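Local coordinates for protein tyrosyl-tRNA synthetase (Pyrococcus horikoshii, PDB 2CYC) that probably attaches tyrosine to its cognate tRNA in two steps, activating the amino acid with ATP as tyrosyl-AMP before passing it to the tRNA acceptor end, at residues L95-V100 and E363-M368; W131-D136 and R205-V210; E238-F243 and E283-P288. One frame throughout, in Å; residues are numbered along the deposited sequence.

Contact 1 of 3, residues L95-V100 and E363-M368; sequences LKYFKV and EPLELM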
loop_
_atom_site.group_PDB
_atom_site.type_symbol
_atom_site.label_atom_id
_atom_site.label_comp_id
_atom_site.label_asym_id
_atom_site.label_seq_id
_atom_site.Cartn_x
_atom_site.Cartn_y
_atom_site.Cartn_z
ATOM N N LEU A 95 20.789 8.594 11.371
ATOM C CA LEU A 95 22.199 8.233 11.326
ATOM C C LEU A 95 23.134 9.042 12.223
ATOM O O LEU A 95 24.104 8.506 12.750
ATOM C CB LEU A 95 22.698 8.322 9.878
ATOM C CG LEU A 95 22.702 7.023 9.062
ATOM C CD1 LEU A 95 21.420 6.241 9.298
ATOM C CD2 LEU A 95 22.881 7.357 7.593
ATOM N N LYS A 96 22.850 10.324 12.410
ATOM C CA LYS A 96 23.742 11.149 13.209
ATOM C C LYS A 96 23.406 11.289 14.676
ATOM O O LYS A 96 24.281 11.607 15.482
ATOM C CB LYS A 96 23.870 12.533 12.570
ATOM C CG LYS A 96 24.625 12.511 11.254
ATOM C CD LYS A 96 24.704 13.904 10.647
ATOM C CE LYS A 96 25.566 13.917 9.390
ATOM N NZ LYS A 96 25.619 15.271 8.761
ATOM N N TYR A 97 22.151 11.055 15.035
ATOM C CA TYR A 97 21.757 11.169 16.436
ATOM C C TYR A 97 21.177 9.897 17.030
ATOM O O TYR A 97 21.690 9.368 18.014
ATOM C CB TYR A 97 20.726 12.282 16.628
ATOM C CG TYR A 97 20.054 12.216 17.985
ATOM C CD1 TYR A 97 20.745 12.581 19.147
ATOM C CD2 TYR A 97 18.754 11.724 18.118
ATOM C CE1 TYR A 97 20.160 12.458 20.401
ATOM C CE2 TYR A 97 18.158 11.592 19.372
ATOM C CZ TYR A 97 18.867 11.962 20.511
ATOM O OH TYR A 97 18.287 11.842 21.752
ATOM N N PHE A 98 20.095 9.416 16.430
ATOM C CA PHE A 98 19.405 8.247 16.951
ATOM C C PHE A 98 20.253 6.994 17.078
ATOM O O PHE A 98 20.241 6.340 18.117
ATOM C CB PHE A 98 18.152 7.952 16.117
ATOM C CG PHE A 98 17.162 7.092 16.834
ATOM C CD1 PHE A 98 17.308 5.707 16.860
ATOM C CD2 PHE A 98 16.117 7.670 17.551
ATOM C CE1 PHE A 98 16.428 4.906 17.593
ATOM C CE2 PHE A 98 15.230 6.876 18.289
ATOM C CZ PHE A 98 15.390 5.491 18.307
ATOM N N LYS A 99 20.981 6.659 16.019
ATOM C CA LYS A 99 21.831 5.482 16.022
ATOM C C LYS A 99 22.777 5.481 17.211
ATOM O O LYS A 99 22.798 4.522 17.983
ATOM C CB LYS A 99 22.642 5.405 14.729
ATOM C CG LYS A 99 23.667 4.262 14.699
ATOM C CD LYS A 99 24.295 4.144 13.321
ATOM C CE LYS A 99 25.203 2.933 13.214
ATOM N NZ LYS A 99 26.363 3.066 14.127
ATOM N N VAL A 100 23.541 6.562 17.370
ATOM C CA VAL A 100 24.498 6.639 18.467
ATOM C C VAL A 100 23.810 6.744 19.830
ATOM O O VAL A 100 24.326 6.246 20.829
ATOM C CB VAL A 100 25.500 7.820 18.273
ATOM C CG1 VAL A 100 24.797 9.155 18.412
ATOM C CG2 VAL A 100 26.647 7.700 19.287
ATOM N N GLU A 363 28.120 17.358 17.948
ATOM C CA GLU A 363 27.434 17.415 16.656
ATOM C C GLU A 363 25.987 16.908 16.736
ATOM O O GLU A 363 25.054 17.614 16.352
ATOM C CB GLU A 363 28.196 16.602 15.601
ATOM C CG GLU A 363 29.669 16.980 15.429
ATOM C CD GLU A 363 30.515 16.659 16.659
ATOM O OE1 GLU A 363 30.510 15.491 17.110
ATOM O OE2 GLU A 363 31.191 17.579 17.170
ATOM N N PRO A 364 25.787 15.683 17.254
ATOM C CA PRO A 364 24.443 15.106 17.365
ATOM C C PRO A 364 23.389 16.014 18.006
ATOM O O PRO A 364 22.328 16.248 17.425
ATOM C CB PRO A 364 24.685 13.830 18.166
ATOM C CG PRO A 364 26.056 13.401 17.703
ATOM C CD PRO A 364 26.811 14.725 17.717
ATOM N N LEU A 365 23.676 16.529 19.193
ATOM C CA LEU A 365 22.717 17.385 19.873
ATOM C C LEU A 365 22.531 18.733 19.182
ATOM O O LEU A 365 21.450 19.322 19.245
ATOM C CB LEU A 365 23.122 17.571 21.339
ATOM C CG LEU A 365 22.948 16.291 22.167
ATOM C CD1 LEU A 365 23.233 16.579 23.650
ATOM C CD2 LEU A 365 21.519 15.766 21.983
ATOM N N GLU A 366 23.575 19.223 18.520
ATOM C CA GLU A 366 23.458 20.487 17.803
ATOM C C GLU A 366 22.482 20.249 16.645
ATOM O O GLU A 366 21.598 21.065 16.387
ATOM C CB GLU A 366 24.828 20.940 17.289
ATOM C CG GLU A 366 25.823 21.176 18.421
ATOM C CD GLU A 366 27.206 21.584 17.944
ATOM O OE1 GLU A 366 27.785 20.877 17.088
ATOM O OE2 GLU A 366 27.722 22.608 18.442
ATOM N N LEU A 367 22.632 19.120 15.960
ATOM C CA LEU A 367 21.729 18.799 14.862
ATOM C C LEU A 367 20.290 18.807 15.382
ATOM O O LEU A 367 19.416 19.439 14.792
ATOM C CB LEU A 367 22.052 17.417 14.285
ATOM C CG LEU A 367 20.949 16.759 13.440
ATOM C CD1 LEU A 367 20.619 17.631 12.212
ATOM C CD2 LEU A 367 21.420 15.370 12.994
ATOM N N MET A 368 20.055 18.113 16.494
ATOM C CA MET A 368 18.719 18.034 17.086
ATOM C C MET A 368 18.117 19.392 17.430
ATOM O O MET A 368 16.929 19.619 17.199
ATOM C CB MET A 368 18.736 17.158 18.342
ATOM C CG MET A 368 19.000 15.677 18.069
ATOM S SD MET A 368 17.926 15.002 16.758
ATOM C CE MET A 368 16.345 14.768 17.655
#
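Met368 lies across the phenol ring of Tyr97, and the two side chains run at about a right angle. The Met368 CG methylene sits over one face of the ring, displaced toward its rim. It makes a CH-pi contact 3.8 Å from the Tyr97 ring centroid. The sulfur follows obliquely, with Met368 SD 4.1 Å from the same Tyr97 centroid, a Met-aromatic contact. The Met368 chain bends at chi2 (-50°) and chi3 (-78°). These bends carry SD and CE along the ring, toward its CD2 and CE2 side. Pro364 CB lies at the ring edge, 4.2 Å from Tyr97 CD1. Leu365 CD2 comes in obliquely on Tyr97 CE1 at 3.9 Å. The proline ring also packs on backbone, with Pro364 CG 3.4 Å from Lys96 O. Leu367 CD2 touches Lys96 CB at 3.8 Å. The Lys96 chain then leads off, extended, to a salt bridge with Glu92. No hydrogen bond joins the two segments; apart from the Lys96 carbonyl the touching atoms are carbon and sulfur. The Tyr97 hydroxyl is bonded elsewhere, to His264 and to the backbone N of Ile46. An alanine in place of Tyr97 is likely to leave Met368 without the ring it lies on, and His264 without its phenol partner. The axes of the two short helical segments pass 8.6 Å apart at 116°. The contact thus joins helix 363-370, near the C terminus, to helix 87-108. Phe358 of helix 352-360 packs on Val100, Pro364 and Leu365, while Phe98 rests against Leu72 of strand 69-72.

Contact 2 of 3, residues W131-D136 and R205-V210; sequences WQTVID and RYHPIV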
loop_
_atom_site.group_PDB
_atom_site.type_symbol
_atom_site.label_atom_id
_atom_site.label_comp_id
_atom_site.label_asym_id
_atom_site.label_seq_id
_atom_site.Cartn_x
_atom_site.Cartn_y
_atom_site.Cartn_z
ATOM N N TRP A 131 8.557 -4.891 -1.587
ATOM C CA TRP A 131 7.185 -4.441 -1.817
ATOM C C TRP A 131 6.276 -5.540 -2.345
ATOM O O TRP A 131 5.052 -5.516 -2.131
ATOM C CB TRP A 131 7.185 -3.213 -2.733
ATOM C CG TRP A 131 7.752 -2.027 -1.997
ATOM C CD1 TRP A 131 9.061 -1.621 -1.964
ATOM C CD2 TRP A 131 7.061 -1.217 -1.042
ATOM N NE1 TRP A 131 9.224 -0.614 -1.034
ATOM C CE2 TRP A 131 8.011 -0.350 -0.455
ATOM C CE3 TRP A 131 5.732 -1.145 -0.620
ATOM C CZ2 TRP A 131 7.668 0.578 0.535
ATOM C CZ3 TRP A 131 5.391 -0.219 0.369
ATOM C CH2 TRP A 131 6.355 0.627 0.931
ATOM N N GLN A 132 6.862 -6.522 -3.019
ATOM C CA GLN A 132 6.054 -7.619 -3.514
ATOM C C GLN A 132 5.524 -8.351 -2.279
ATOM O O GLN A 132 4.404 -8.860 -2.267
ATOM C CB GLN A 132 6.890 -8.554 -4.375
ATOM C CG GLN A 132 6.116 -9.777 -4.878
ATOM C CD GLN A 132 6.887 -10.575 -5.911
ATOM O OE1 GLN A 132 8.097 -10.769 -5.785
ATOM N NE2 GLN A 132 6.187 -11.053 -6.936
ATOM N N THR A 133 6.335 -8.381 -1.229
ATOM C CA THR A 133 5.934 -9.030 0.011
ATOM C C THR A 133 4.944 -8.145 0.779
ATOM O O THR A 133 4.082 -8.650 1.493
ATOM C CB THR A 133 7.184 -9.418 0.843
ATOM O OG1 THR A 133 7.654 -10.689 0.370
ATOM C CG2 THR A 133 6.879 -9.509 2.337
ATOM N N VAL A 134 5.038 -6.829 0.623
ATOM C CA VAL A 134 4.058 -5.960 1.275
ATOM C C VAL A 134 2.697 -6.339 0.662
ATOM O O VAL A 134 1.689 -6.462 1.369
ATOM C CB VAL A 134 4.321 -4.457 1.002
ATOM C CG1 VAL A 134 3.083 -3.648 1.381
ATOM C CG2 VAL A 134 5.534 -3.963 1.826
ATOM N N ILE A 135 2.684 -6.533 -0.658
ATOM C CA ILE A 135 1.462 -6.910 -1.370
ATOM C C ILE A 135 0.980 -8.296 -0.922
ATOM O O ILE A 135 -0.195 -8.487 -0.619
ATOM C CB ILE A 135 1.681 -6.975 -2.904
ATOM C CG1 ILE A 135 2.056 -5.595 -3.451
ATOM C CG2 ILE A 135 0.415 -7.489 -3.591
ATOM C CD1 ILE A 135 1.023 -4.541 -3.189
ATOM N N ASP A 136 1.900 -9.257 -0.898
ATOM C CA ASP A 136 1.582 -10.628 -0.508
ATOM C C ASP A 136 0.890 -10.665 0.852
ATOM O O ASP A 136 -0.111 -11.361 1.045
ATOM C CB ASP A 136 2.866 -11.460 -0.470
ATOM C CG ASP A 136 2.600 -12.937 -0.244
ATOM O OD1 ASP A 136 1.546 -13.432 -0.705
ATOM O OD2 ASP A 136 3.456 -13.602 0.378
ATOM N N ARG A 205 4.196 -16.215 0.573
ATOM C CA ARG A 205 4.812 -16.904 -0.549
ATOM C C ARG A 205 6.247 -16.492 -0.849
ATOM O O ARG A 205 7.062 -17.329 -1.216
ATOM C CB ARG A 205 3.981 -16.711 -1.822
ATOM C CG ARG A 205 4.338 -17.714 -2.905
ATOM C CD ARG A 205 3.893 -17.262 -4.291
ATOM N NE ARG A 205 3.697 -18.391 -5.197
ATOM C CZ ARG A 205 2.702 -19.271 -5.087
ATOM N NH1 ARG A 205 1.811 -19.150 -4.108
ATOM N NH2 ARG A 205 2.593 -20.270 -5.954
ATOM N N TYR A 206 6.571 -15.213 -0.699
ATOM C CA TYR A 206 7.921 -14.766 -1.031
ATOM C C TYR A 206 8.892 -14.667 0.130
ATOM O O TYR A 206 10.081 -14.964 -0.024
ATOM C CB TYR A 206 7.847 -13.436 -1.780
ATOM C CG TYR A 206 6.936 -13.526 -2.980
ATOM C CD1 TYR A 206 5.605 -13.134 -2.895
ATOM C CD2 TYR A 206 7.392 -14.067 -4.188
ATOM C CE1 TYR A 206 4.740 -13.274 -3.974
ATOM C CE2 TYR A 206 6.530 -14.217 -5.282
ATOM C CZ TYR A 206 5.208 -13.818 -5.164
ATOM O OH TYR A 206 4.354 -13.961 -6.231
ATOM N N HIS A 207 8.407 -14.250 1.294
ATOM C CA HIS A 207 9.303 -14.173 2.433
ATOM C C HIS A 207 8.866 -14.897 3.698
ATOM O O HIS A 207 8.910 -14.345 4.794
ATOM C CB HIS A 207 9.669 -12.718 2.736
ATOM C CG HIS A 207 10.555 -12.111 1.694
ATOM N ND1 HIS A 207 10.060 -11.489 0.567
ATOM C CD2 HIS A 207 11.902 -12.126 1.554
ATOM C CE1 HIS A 207 11.064 -11.147 -0.223
ATOM N NE2 HIS A 207 12.193 -11.524 0.353
ATOM N N PRO A 208 8.413 -16.148 3.556
ATOM C CA PRO A 208 8.022 -16.847 4.782
ATOM C C PRO A 208 9.346 -17.180 5.481
ATOM O O PRO A 208 10.411 -17.018 4.897
ATOM C CB PRO A 208 7.323 -18.105 4.263
ATOM C CG PRO A 208 8.036 -18.372 2.944
ATOM C CD PRO A 208 8.138 -16.963 2.356
ATOM N N ILE A 209 9.285 -17.612 6.730
ATOM C CA ILE A 209 10.491 -17.984 7.452
ATOM C C ILE A 209 10.512 -19.509 7.377
ATOM O O ILE A 209 9.695 -20.180 8.008
ATOM C CB ILE A 209 10.424 -17.506 8.917
ATOM C CG1 ILE A 209 10.302 -15.974 8.939
ATOM C CG2 ILE A 209 11.661 -17.980 9.680
ATOM C CD1 ILE A 209 10.187 -15.364 10.310
ATOM N N VAL A 210 11.427 -20.050 6.577
ATOM C CA VAL A 210 11.516 -21.490 6.390
ATOM C C VAL A 210 12.687 -22.115 7.119
ATOM O O VAL A 210 13.833 -21.670 6.997
ATOM C CB VAL A 210 11.632 -21.861 4.887
ATOM C CG1 VAL A 210 11.630 -23.379 4.720
ATOM C CG2 VAL A 210 10.478 -21.251 4.112
HETATM O O HOH W 1 5.829 -12.986 1.221
#
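A helix-to-loop junction in the class I catalytic domain is formed here: Gln132, Thr133 and Asp136 of helix 128-138 meet Arg205, Tyr206 and His207, just before an edge strand of the sheet. Thr133 OG1 and His207 ND1 are 2.5 Å apart in a short hydrogen bond. The hydroxyl lies in the imidazole plane, at the ring edge. Asp136 CG stands anti to its own backbone N (chi1 -173°), which brings the carboxylate to the loop backbone. There Asp136 OD2 accepts from Arg205 N at 2.7 Å through its syn lone pair, and the bond is nearly straight (168°). One water ties the junction together. It donates to Asp136 OD2 at 2.6 Å, accepts from His207 N at 2.9 Å, and is hydrogen-bonded to Thr133 OG1. Asp136 OD2 is thus gripped by two bonds. The Gln132 chain is extended, and its amide stacks on the Tyr206 ring with the planes 13° apart. Gln132 CD lies over the ring centre, and Gln132 NE2 reaches Tyr206 CZ at 3.4 Å. Gln132 CG adds a CH-pi contact, 4.0 Å from the Tyr206 centroid. Arg205 CB lies over the opposite face of the ring, toward its rim. The Asp136 carboxylate stands steeply to the ring. The second subunit is close: Trp131 stacks on its own counterpart, Trp131 of the second subunit, so helix 128-138 contributes to the dimer interface. Around the junction, His207 also meets the ring of Tyr178. Val134 packs on Ala174 of helix 164-178, and Ile209 pairs through backbone bonds with Leu216 of strand 214-223.

Contact 3 of 3, residues E238-F243 and E283-P288; sequences ESEEEF and EVRYNP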
loop_
_atom_site.group_PDB
_atom_site.type_symbol
_atom_site.label_atom_id
_atom_site.label_comp_id
_atom_site.label_asym_id
_atom_site.label_seq_id
_atom_site.Cartn_x
_atom_site.Cartn_y
_atom_site.Cartn_z
ATOM N N GLU A 238 -10.820 5.563 38.764
ATOM C CA GLU A 238 -11.829 4.604 39.210
ATOM C C GLU A 238 -11.715 3.173 38.673
ATOM O O GLU A 238 -11.007 2.346 39.251
ATOM C CB GLU A 238 -13.221 5.179 38.917
ATOM C CG GLU A 238 -13.587 6.359 39.826
ATOM C CD GLU A 238 -14.636 7.283 39.226
ATOM O OE1 GLU A 238 -14.285 8.075 38.326
ATOM O OE2 GLU A 238 -15.809 7.218 39.650
ATOM N N SER A 239 -12.410 2.881 37.578
ATOM C CA SER A 239 -12.403 1.538 36.991
ATOM C C SER A 239 -11.041 1.023 36.523
ATOM O O SER A 239 -10.072 1.777 36.405
ATOM C CB SER A 239 -13.374 1.479 35.812
ATOM O OG SER A 239 -12.933 2.307 34.750
ATOM N N GLU A 240 -10.990 -0.278 36.253
ATOM C CA GLU A 240 -9.778 -0.934 35.782
ATOM C C GLU A 240 -9.588 -0.606 34.306
ATOM O O GLU A 240 -8.465 -0.434 33.836
ATOM C CB GLU A 240 -9.898 -2.446 35.958
ATOM C CG GLU A 240 -8.601 -3.204 35.751
ATOM C CD GLU A 240 -7.517 -2.761 36.717
ATOM O OE1 GLU A 240 -7.839 -2.510 37.899
ATOM O OE2 GLU A 240 -6.342 -2.676 36.300
ATOM N N GLU A 241 -10.697 -0.526 33.576
ATOM C CA GLU A 241 -10.651 -0.200 32.158
ATOM C C GLU A 241 -10.085 1.211 32.024
ATOM O O GLU A 241 -9.363 1.522 31.077
ATOM C CB GLU A 241 -12.057 -0.254 31.555
ATOM C CG GLU A 241 -12.092 -0.131 30.040
ATOM C CD GLU A 241 -11.516 -1.354 29.340
ATOM O OE1 GLU A 241 -10.343 -1.699 29.597
ATOM O OE2 GLU A 241 -12.239 -1.976 28.531
ATOM N N GLU A 242 -10.420 2.057 32.993
ATOM C CA GLU A 242 -9.964 3.441 33.020
ATOM C C GLU A 242 -8.466 3.476 33.331
ATOM O O GLU A 242 -7.725 4.292 32.788
ATOM C CB GLU A 242 -10.750 4.216 34.082
ATOM C CG GLU A 242 -10.620 5.721 33.989
ATOM C CD GLU A 242 -11.569 6.439 34.931
ATOM O OE1 GLU A 242 -11.423 6.276 36.164
ATOM O OE2 GLU A 242 -12.466 7.158 34.438
ATOM N N PHE A 243 -8.039 2.578 34.211
ATOM C CA PHE A 243 -6.639 2.461 34.599
ATOM C C PHE A 243 -5.837 2.254 33.311
ATOM O O PHE A 243 -4.968 3.058 32.967
ATOM C CB PHE A 243 -6.474 1.251 35.525
ATOM C CG PHE A 243 -5.116 1.135 36.155
ATOM C CD1 PHE A 243 -4.552 -0.121 36.377
ATOM C CD2 PHE A 243 -4.408 2.269 36.547
ATOM C CE1 PHE A 243 -3.302 -0.250 36.979
ATOM C CE2 PHE A 243 -3.155 2.153 37.152
ATOM C CZ PHE A 243 -2.601 0.888 37.367
ATOM N N GLU A 283 0.588 5.733 47.381
ATOM C CA GLU A 283 -0.093 5.285 46.168
ATOM C C GLU A 283 0.800 4.300 45.413
ATOM O O GLU A 283 1.932 4.633 45.055
ATOM C CB GLU A 283 -0.424 6.488 45.279
ATOM C CG GLU A 283 -1.078 6.154 43.936
ATOM C CD GLU A 283 -2.351 5.324 44.063
ATOM O OE1 GLU A 283 -3.140 5.555 45.000
ATOM O OE2 GLU A 283 -2.572 4.445 43.205
ATOM N N VAL A 284 0.301 3.087 45.188
ATOM C CA VAL A 284 1.071 2.073 44.475
ATOM C C VAL A 284 0.382 1.542 43.224
ATOM O O VAL A 284 0.969 0.751 42.496
ATOM C CB VAL A 284 1.415 0.861 45.378
ATOM C CG1 VAL A 284 2.286 1.307 46.545
ATOM C CG2 VAL A 284 0.133 0.194 45.871
ATOM N N ARG A 285 -0.854 1.969 42.977
ATOM C CA ARG A 285 -1.601 1.530 41.793
ATOM C C ARG A 285 -1.155 2.317 40.551
ATOM O O ARG A 285 -0.831 1.736 39.514
ATOM C CB ARG A 285 -3.100 1.730 42.020
ATOM C CG ARG A 285 -3.970 1.527 40.786
ATOM C CD ARG A 285 -5.354 2.133 41.015
ATOM N NE ARG A 285 -6.227 2.067 39.844
ATOM C CZ ARG A 285 -6.730 0.942 39.345
ATOM N NH1 ARG A 285 -7.516 0.987 38.278
ATOM N NH2 ARG A 285 -6.450 -0.226 39.914
ATOM N N TYR A 286 -1.160 3.642 40.656
ATOM C CA TYR A 286 -0.724 4.493 39.556
ATOM C C TYR A 286 0.322 5.429 40.149
ATOM O O TYR A 286 -0.001 6.381 40.865
ATOM C CB TYR A 286 -1.892 5.287 38.960
ATOM C CG TYR A 286 -1.465 6.061 37.740
ATOM C CD1 TYR A 286 -0.731 7.236 37.867
ATOM C CD2 TYR A 286 -1.706 5.570 36.457
ATOM C CE1 TYR A 286 -0.237 7.903 36.756
ATOM C CE2 TYR A 286 -1.214 6.233 35.330
ATOM C CZ TYR A 286 -0.479 7.397 35.491
ATOM O OH TYR A 286 0.034 8.055 34.398
ATOM N N ASN A 287 1.580 5.155 39.834
ATOM C CA ASN A 287 2.685 5.946 40.340
ATOM C C ASN A 287 3.848 5.860 39.353
ATOM O O ASN A 287 4.579 4.867 39.321
ATOM C CB ASN A 287 3.079 5.371 41.707
ATOM C CG ASN A 287 4.082 6.228 42.451
ATOM O OD1 ASN A 287 4.028 6.328 43.684
ATOM N ND2 ASN A 287 5.011 6.832 41.722
ATOM N N PRO A 288 4.028 6.901 38.528
ATOM C CA PRO A 288 5.114 6.914 37.543
ATOM C C PRO A 288 6.487 6.656 38.156
ATOM O O PRO A 288 7.321 5.958 37.570
ATOM C CB PRO A 288 4.999 8.305 36.928
ATOM C CG PRO A 288 3.512 8.569 37.011
ATOM C CD PRO A 288 3.183 8.102 38.399
#
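Arg285 runs extended from CG to NE (chi3 176°), and this lays its guanidinium over one face of Phe243. Phe243 swings CG anti to its backbone N (chi1 -172°) and offers that face. The two side chains run in opposite senses, and guanidinium and ring are stacked with their planes 29° apart. Arg285 CZ lies 3.9 Å from the Phe243 ring centroid, a cation-pi contact set toward the rim. Further back, Arg285 CG makes a CH-pi contact with the same face. Glu240, bent at chi2, meets the guanidinium near its edge. Glu240 OE1 accepts a weak hydrogen bond of 3.3 Å from Arg285 NH2, part of a salt bridge. Phe243 CE2 meets Tyr286 CD2 at 3.8 Å, edge to edge. Two side chains shape the backbones. Glu283 OE2 accepts from Tyr286 N at 3.0 Å through its anti lone pair. Ser239 OG accepts from Glu242 N at 3.1 Å. Arg285 NE is buried without a partner in the model. Lys247 makes a further cation-pi contact with Phe243. The serine bond is a classic N-cap, here starting helix 240-250, which leads into the KMSKS region, a signature of class I synthetases.

How the contacts relate
From the N terminus, contact 1 opens first, in helix 87-108, and closes last, in helix 363-370. Its loop of 262 residues encloses both other contacts. Contact 2 opens in helix 128-138 and closes at residues 205-210, before contact 3 opens at 238-243. Contacts 2 and 3 are therefore in series, and no loops cross. Contact 2 ties a dimer-interface helix to the loop that leads into strand 209-211 of the main sheet. Contact 3 ties the start of helix 240-250 to the loop before helix 288-297. Contact 1 brings the C-terminal helix back to the catalytic domain. None touch: nearest atoms are about 17 Å apart between contacts 1 and 2, and about 31 Å between 2 and 3.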